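Local atomic coordinates of putative tetR-family transcriptional regulatory protein (Streptomyces coelicolor, PDB entry 2DG8), a protein that probably binds operator DNA as a dimer through a helix-turn-helix motif and regulates transcription, as members of the TetR family do. Residues T143-L154 / T170-T180. Residues are numbered along the deposited sequence; the frame is centred on the assembly and turned at random.
Sequences TARQLDALIEGL and TLEAIARITTT
Ile177 reaches across from the last turn of its helix and sets its branches among Gln146, Leu147 and Leu150, one side chain serving three partners on the facing helix. Its CG1 lies anti to the backbone N (chi1 -151°), which carries the longer branch over Gln146, with CG1 3.9 Å from Gln146 CB and CD1 beside the amide nitrogen. The methyl CG2 takes the other direction, standing 3.5 Å from Leu147 CD1 and 3.8 Å from Leu150 CD2. Leu147 divides its isopropyl group in turn: while CD1 meets the isoleucine, CD2 touches the methyl of Thr178, 3.7 Å from its CG2.

One turn further along, Leu150 extends CD2 onto the backbone as well as the side chains, 3.5 Å from Ala173 O and 3.9 Å from Ala173 CB, with Ile174 alongside. Leu154 ends the row, its CD1 3.9 Å from Thr170 CG2. The threonines illustrate how a polar residue can join an apolar seam: Thr170 offers its methyl while its hydroxyl bonds to His165 and His94, and Thr178 turns OG1 back to Ile174 O, a carbonyl that also accepts the Thr178 backbone N-H, and bonds to Arg86. No hydrogen bond crosses between the segments, and what they share directly is apolar contact.

The two helices run nearly antiparallel, at 160°, the axes of the two segments coming within 10.1 Å, in the C-terminal domain, which in TetR-family proteins usually forms the dimer and binds the effector. Helix 82-98 packs against both through Val89, which meets Ile151 and Ile174, and Phe139 covers Leu147 and Thr178. Arg176 reaches into the second subunit, where its NH1 bonds to Thr143 OG1 and Ile177 O of that subunit, and Arg176 of the second subunit returns the bond to Ile177 O here, which places the helix pair at the dimer interface.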
ATOM      1  N   THR A 143     -20.484   6.724  -2.484  1.00 39.60           N
ATOM      2  CA  THR A 143     -20.217   5.312  -2.249  1.00 42.68           C
ATOM      3  C   THR A 143     -19.042   4.862  -3.113  1.00 41.82           C
ATOM      4  O   THR A 143     -18.215   4.053  -2.687  1.00 43.92           O
ATOM      5  CB  THR A 143     -21.452   4.440  -2.548  1.00 43.10           C
ATOM      6  OG1 THR A 143     -21.637   4.333  -3.961  1.00 50.19           O
ATOM      7  CG2 THR A 143     -22.686   5.060  -1.939  1.00 41.14           C
ATOM      8  N   ALA A 144     -18.967   5.396  -4.326  1.00 40.17           N
ATOM      9  CA  ALA A 144     -17.881   5.049  -5.233  1.00 39.61           C
ATOM     10  C   ALA A 144     -16.534   5.382  -4.591  1.00 38.22           C
ATOM     11  O   ALA A 144     -15.563   4.643  -4.761  1.00 38.58           O
ATOM     12  CB  ALA A 144     -18.034   5.793  -6.544  1.00 36.49           C
ATOM     13  N   ARG A 145     -16.479   6.486  -3.853  1.00 35.66           N
ATOM     14  CA  ARG A 145     -15.246   6.889  -3.192  1.00 34.93           C
ATOM     15  C   ARG A 145     -14.961   5.960  -2.012  1.00 35.66           C
ATOM     16  O   ARG A 145     -13.825   5.514  -1.822  1.00 34.89           O
ATOM     17  CB  ARG A 145     -15.340   8.335  -2.701  1.00 34.30           C
ATOM     18  CG  ARG A 145     -14.041   8.850  -2.089  1.00 36.40           C
ATOM     19  CD  ARG A 145     -14.112  10.338  -1.764  1.00 36.83           C
ATOM     20  NE  ARG A 145     -14.017  11.187  -2.950  1.00 39.00           N
ATOM     21  CZ  ARG A 145     -12.883  11.731  -3.401  1.00 40.19           C
ATOM     22  NH1 ARG A 145     -11.734  11.515  -2.769  1.00 32.71           N
ATOM     23  NH2 ARG A 145     -12.903  12.508  -4.477  1.00 37.82           N
ATOM     24  N   GLN A 146     -15.990   5.679  -1.214  1.00 32.50           N
ATOM     25  CA  GLN A 146     -15.829   4.780  -0.074  1.00 32.06           C
ATOM     26  C   GLN A 146     -15.434   3.386  -0.583  1.00 31.84           C
ATOM     27  O   GLN A 146     -14.572   2.715  -0.004  1.00 29.40           O
ATOM     28  CB  GLN A 146     -17.137   4.688   0.725  1.00 30.65           C
ATOM     29  CG  GLN A 146     -17.670   6.034   1.205  1.00 30.61           C
ATOM     30  CD  GLN A 146     -19.041   5.935   1.863  1.00 33.64           C
ATOM     31  OE1 GLN A 146     -19.839   6.872   1.790  1.00 37.36           O
ATOM     32  NE2 GLN A 146     -19.315   4.810   2.518  1.00 24.59           N
ATOM     33  N   LEU A 147     -16.060   2.967  -1.678  1.00 30.61           N
ATOM     34  CA  LEU A 147     -15.790   1.661  -2.265  1.00 32.67           C
ATOM     35  C   LEU A 147     -14.360   1.534  -2.789  1.00 31.85           C
ATOM     36  O   LEU A 147     -13.728   0.486  -2.627  1.00 30.69           O
ATOM     37  CB  LEU A 147     -16.792   1.377  -3.393  1.00 31.26           C
ATOM     38  CG  LEU A 147     -16.684   0.022  -4.088  1.00 34.29           C
ATOM     39  CD1 LEU A 147     -16.603  -1.108  -3.046  1.00 33.29           C
ATOM     40  CD2 LEU A 147     -17.892  -0.157  -5.010  1.00 35.81           C
ATOM     41  N   ASP A 148     -13.846   2.595  -3.404  1.00 30.48           N
ATOM     42  CA  ASP A 148     -12.479   2.568  -3.931  1.00 29.33           C
ATOM     43  C   ASP A 148     -11.487   2.350  -2.793  1.00 31.32           C
ATOM     44  O   ASP A 148     -10.493   1.645  -2.957  1.00 33.85           O
ATOM     45  CB  ASP A 148     -12.131   3.876  -4.652  1.00 31.09           C
ATOM     46  CG  ASP A 148     -10.920   3.729  -5.580  1.00 35.30           C
ATOM     47  OD1 ASP A 148     -10.178   4.719  -5.777  1.00 35.42           O
ATOM     48  OD2 ASP A 148     -10.716   2.618  -6.122  1.00 32.67           O
ATOM     49  N   ALA A 149     -11.747   2.961  -1.637  1.00 30.17           N
ATOM     50  CA  ALA A 149     -10.859   2.786  -0.493  1.00 30.37           C
ATOM     51  C   ALA A 149     -10.962   1.359   0.047  1.00 31.20           C
ATOM     52  O   ALA A 149      -9.975   0.805   0.543  1.00 30.61           O
ATOM     53  CB  ALA A 149     -11.204   3.785   0.608  1.00 28.49           C
ATOM     54  N   LEU A 150     -12.156   0.769  -0.033  1.00 31.18           N
ATOM     55  CA  LEU A 150     -12.348  -0.599   0.449  1.00 31.79           C
ATOM     56  C   LEU A 150     -11.595  -1.551  -0.471  1.00 31.36           C
ATOM     57  O   LEU A 150     -10.869  -2.436  -0.008  1.00 34.33           O
ATOM     58  CB  LEU A 150     -13.839  -0.978   0.474  1.00 30.40           C
ATOM     59  CG  LEU A 150     -14.171  -2.407   0.923  1.00 30.51           C
ATOM     60  CD1 LEU A 150     -13.690  -2.613   2.361  1.00 31.12           C
ATOM     61  CD2 LEU A 150     -15.680  -2.659   0.827  1.00 30.84           C
ATOM     62  N   ILE A 151     -11.778  -1.370  -1.776  1.00 31.15           N
ATOM     63  CA  ILE A 151     -11.110  -2.209  -2.767  1.00 31.09           C
ATOM     64  C   ILE A 151      -9.603  -2.170  -2.523  1.00 32.17           C
ATOM     65  O   ILE A 151      -8.919  -3.205  -2.557  1.00 31.83           O
ATOM     66  CB  ILE A 151     -11.424  -1.718  -4.214  1.00 31.54           C
ATOM     67  CG1 ILE A 151     -12.882  -2.029  -4.555  1.00 29.26           C
ATOM     68  CG2 ILE A 151     -10.480  -2.365  -5.224  1.00 30.31           C
ATOM     69  CD1 ILE A 151     -13.327  -1.504  -5.899  1.00 29.93           C
ATOM     70  N   GLU A 152      -9.098  -0.970  -2.262  1.00 29.58           N
ATOM     71  CA  GLU A 152      -7.677  -0.774  -2.004  1.00 32.18           C
ATOM     72  C   GLU A 152      -7.242  -1.615  -0.805  1.00 29.53           C
ATOM     73  O   GLU A 152      -6.268  -2.360  -0.876  1.00 28.95           O
ATOM     74  CB  GLU A 152      -7.402   0.703  -1.715  1.00 32.75           C
ATOM     75  CG  GLU A 152      -5.941   1.058  -1.616  1.00 36.74           C
ATOM     76  CD  GLU A 152      -5.290   1.178  -2.982  1.00 39.80           C
ATOM     77  OE1 GLU A 152      -5.775   1.992  -3.801  1.00 40.61           O
ATOM     78  OE2 GLU A 152      -4.301   0.459  -3.235  1.00 40.10           O
ATOM     79  N   GLY A 153      -7.980  -1.483   0.292  1.00 28.05           N
ATOM     80  CA  GLY A 153      -7.665  -2.210   1.509  1.00 27.57           C
ATOM     81  C   GLY A 153      -7.834  -3.720   1.455  1.00 28.30           C
ATOM     82  O   GLY A 153      -7.001  -4.449   1.994  1.00 27.37           O
ATOM     83  N   LEU A 154      -8.907  -4.195   0.822  1.00 28.75           N
ATOM     84  CA  LEU A 154      -9.155  -5.632   0.702  1.00 28.81           C
ATOM     85  C   LEU A 154      -8.073  -6.281  -0.151  1.00 29.95           C
ATOM     86  O   LEU A 154      -7.586  -7.361   0.161  1.00 30.02           O
ATOM     87  CB  LEU A 154     -10.536  -5.902   0.072  1.00 29.09           C
ATOM     88  CG  LEU A 154     -11.790  -5.653   0.929  1.00 29.56           C
ATOM     89  CD1 LEU A 154     -13.058  -5.784   0.077  1.00 27.43           C
ATOM     90  CD2 LEU A 154     -11.833  -6.645   2.077  1.00 25.83           C
ATOM     91  N   THR A 170     -15.188 -10.948   1.117  1.00 29.49           N
ATOM     92  CA  THR A 170     -14.978  -9.817   0.221  1.00 29.54           C
ATOM     93  C   THR A 170     -16.334  -9.293  -0.273  1.00 29.51           C
ATOM     94  O   THR A 170     -16.597  -8.094  -0.260  1.00 29.34           O
ATOM     95  CB  THR A 170     -14.114 -10.207  -1.017  1.00 30.08           C
ATOM     96  OG1 THR A 170     -12.791 -10.585  -0.596  1.00 29.10           O
ATOM     97  CG2 THR A 170     -14.000  -9.013  -1.985  1.00 29.92           C
ATOM     98  N   LEU A 171     -17.200 -10.205  -0.687  1.00 30.72           N
ATOM     99  CA  LEU A 171     -18.504  -9.820  -1.198  1.00 31.14           C
ATOM    100  C   LEU A 171     -19.361  -9.131  -0.141  1.00 29.54           C
ATOM    101  O   LEU A 171     -20.081  -8.187  -0.447  1.00 30.10           O
ATOM    102  CB  LEU A 171     -19.222 -11.050  -1.748  1.00 32.67           C
ATOM    103  CG  LEU A 171     -20.381 -10.754  -2.691  1.00 37.87           C
ATOM    104  CD1 LEU A 171     -19.887  -9.953  -3.907  1.00 35.39           C
ATOM    105  CD2 LEU A 171     -21.004 -12.074  -3.124  1.00 40.13           C
ATOM    106  N   GLU A 172     -19.273  -9.587   1.105  1.00 30.30           N
ATOM    107  CA  GLU A 172     -20.054  -8.978   2.182  1.00 30.02           C
ATOM    108  C   GLU A 172     -19.622  -7.537   2.459  1.00 28.04           C
ATOM    109  O   GLU A 172     -20.459  -6.658   2.629  1.00 28.49           O
ATOM    110  CB  GLU A 172     -19.938  -9.791   3.480  1.00 31.68           C
ATOM    111  CG  GLU A 172     -20.956  -9.369   4.534  1.00 35.25           C
ATOM    112  CD  GLU A 172     -20.820 -10.134   5.835  1.00 38.45           C
ATOM    113  OE1 GLU A 172     -19.846  -9.889   6.581  1.00 39.01           O
ATOM    114  OE2 GLU A 172     -21.686 -10.990   6.114  1.00 42.45           O
ATOM    115  N   ALA A 173     -18.317  -7.297   2.522  1.00 28.90           N
ATOM    116  CA  ALA A 173     -17.816  -5.944   2.788  1.00 29.48           C
ATOM    117  C   ALA A 173     -18.298  -5.027   1.673  1.00 29.45           C
ATOM    118  O   ALA A 173     -18.740  -3.900   1.908  1.00 30.33           O
ATOM    119  CB  ALA A 173     -16.287  -5.939   2.850  1.00 26.60           C
ATOM    120  N   ILE A 174     -18.212  -5.522   0.448  1.00 29.50           N
ATOM    121  CA  ILE A 174     -18.654  -4.747  -0.693  1.00 30.90           C
ATOM    122  C   ILE A 174     -20.146  -4.450  -0.568  1.00 32.13           C
ATOM    123  O   ILE A 174     -20.567  -3.302  -0.731  1.00 34.38           O
ATOM    124  CB  ILE A 174     -18.346  -5.505  -2.000  1.00 29.95           C
ATOM    125  CG1 ILE A 174     -16.824  -5.549  -2.201  1.00 28.87           C
ATOM    126  CG2 ILE A 174     -19.039  -4.838  -3.172  1.00 30.58           C
ATOM    127  CD1 ILE A 174     -16.336  -6.595  -3.181  1.00 30.05           C
ATOM    128  N   ALA A 175     -20.943  -5.470  -0.254  1.00 32.49           N
ATOM    129  CA  ALA A 175     -22.382  -5.268  -0.112  1.00 33.93           C
ATOM    130  C   ALA A 175     -22.662  -4.225   0.958  1.00 32.37           C
ATOM    131  O   ALA A 175     -23.497  -3.346   0.771  1.00 33.48           O
ATOM    132  CB  ALA A 175     -23.085  -6.588   0.241  1.00 35.61           C
ATOM    133  N   ARG A 176     -21.956  -4.315   2.079  1.00 32.96           N
ATOM    134  CA  ARG A 176     -22.145  -3.361   3.165  1.00 34.11           C
ATOM    135  C   ARG A 176     -21.766  -1.914   2.794  1.00 34.97           C
ATOM    136  O   ARG A 176     -22.560  -0.994   3.004  1.00 35.39           O
ATOM    137  CB  ARG A 176     -21.388  -3.860   4.411  1.00 37.16           C
ATOM    138  CG  ARG A 176     -22.245  -4.840   5.228  1.00 36.27           C
ATOM    139  CD  ARG A 176     -21.506  -5.970   5.963  1.00 36.87           C
ATOM    140  NE  ARG A 176     -20.809  -5.552   7.172  1.00 38.51           N
ATOM    141  CZ  ARG A 176     -20.624  -6.329   8.239  1.00 36.60           C
ATOM    142  NH1 ARG A 176     -19.969  -5.862   9.294  1.00 36.82           N
ATOM    143  NH2 ARG A 176     -21.109  -7.561   8.272  1.00 35.67           N
ATOM    144  N   ILE A 177     -20.584  -1.713   2.207  1.00 34.95           N
ATOM    145  CA  ILE A 177     -20.137  -0.370   1.818  1.00 36.12           C
ATOM    146  C   ILE A 177     -21.056   0.257   0.750  1.00 38.05           C
ATOM    147  O   ILE A 177     -21.239   1.469   0.718  1.00 36.79           O
ATOM    148  CB  ILE A 177     -18.678  -0.393   1.280  1.00 36.79           C
ATOM    149  CG1 ILE A 177     -17.986   0.945   1.548  1.00 38.71           C
ATOM    150  CG2 ILE A 177     -18.671  -0.636  -0.224  1.00 36.44           C
ATOM    151  CD1 ILE A 177     -17.636   1.187   2.988  1.00 36.24           C
ATOM    152  N   THR A 178     -21.641  -0.568  -0.112  1.00 39.35           N
ATOM    153  CA  THR A 178     -22.525  -0.065  -1.156  1.00 41.08           C
ATOM    154  C   THR A 178     -24.006  -0.083  -0.745  1.00 44.55           C
ATOM    155  O   THR A 178     -24.902  -0.117  -1.591  1.00 43.30           O
ATOM    156  CB  THR A 178     -22.352  -0.869  -2.465  1.00 40.38           C
ATOM    157  OG1 THR A 178     -22.614  -2.251  -2.214  1.00 37.53           O
ATOM    158  CG2 THR A 178     -20.925  -0.724  -3.003  1.00 37.72           C
ATOM    159  N   THR A 179     -24.264  -0.067   0.558  1.00 47.82           N
ATOM    160  CA  THR A 179     -25.639  -0.050   1.049  1.00 51.58           C
ATOM    161  C   THR A 179     -26.053   1.395   1.339  1.00 54.30           C
ATOM    162  O   THR A 179     -25.307   2.140   1.969  1.00 54.26           O
ATOM    163  CB  THR A 179     -25.793  -0.870   2.353  1.00 49.80           C
ATOM    164  OG1 THR A 179     -25.717  -2.269   2.058  1.00 48.73           O
ATOM    165  CG2 THR A 179     -27.127  -0.566   3.014  1.00 49.42           C
ATOM    166  N   THR A 180     -27.231   1.785   0.863  1.00 58.50           N
ATOM    167  CA  THR A 180     -27.751   3.130   1.092  1.00 63.31           C
ATOM    168  C   THR A 180     -29.231   3.083   1.494  1.00 66.60           C
ATOM    169  O   THR A 180     -30.076   3.716   0.859  1.00 67.58           O
ATOM    170  CB  THR A 180     -27.597   4.016  -0.168  1.00 63.55           C
ATOM    171  OG1 THR A 180     -28.139   3.332  -1.303  1.00 64.64           O
ATOM    172  CG2 THR A 180     -26.134   4.340  -0.422  1.00 62.97           C
TER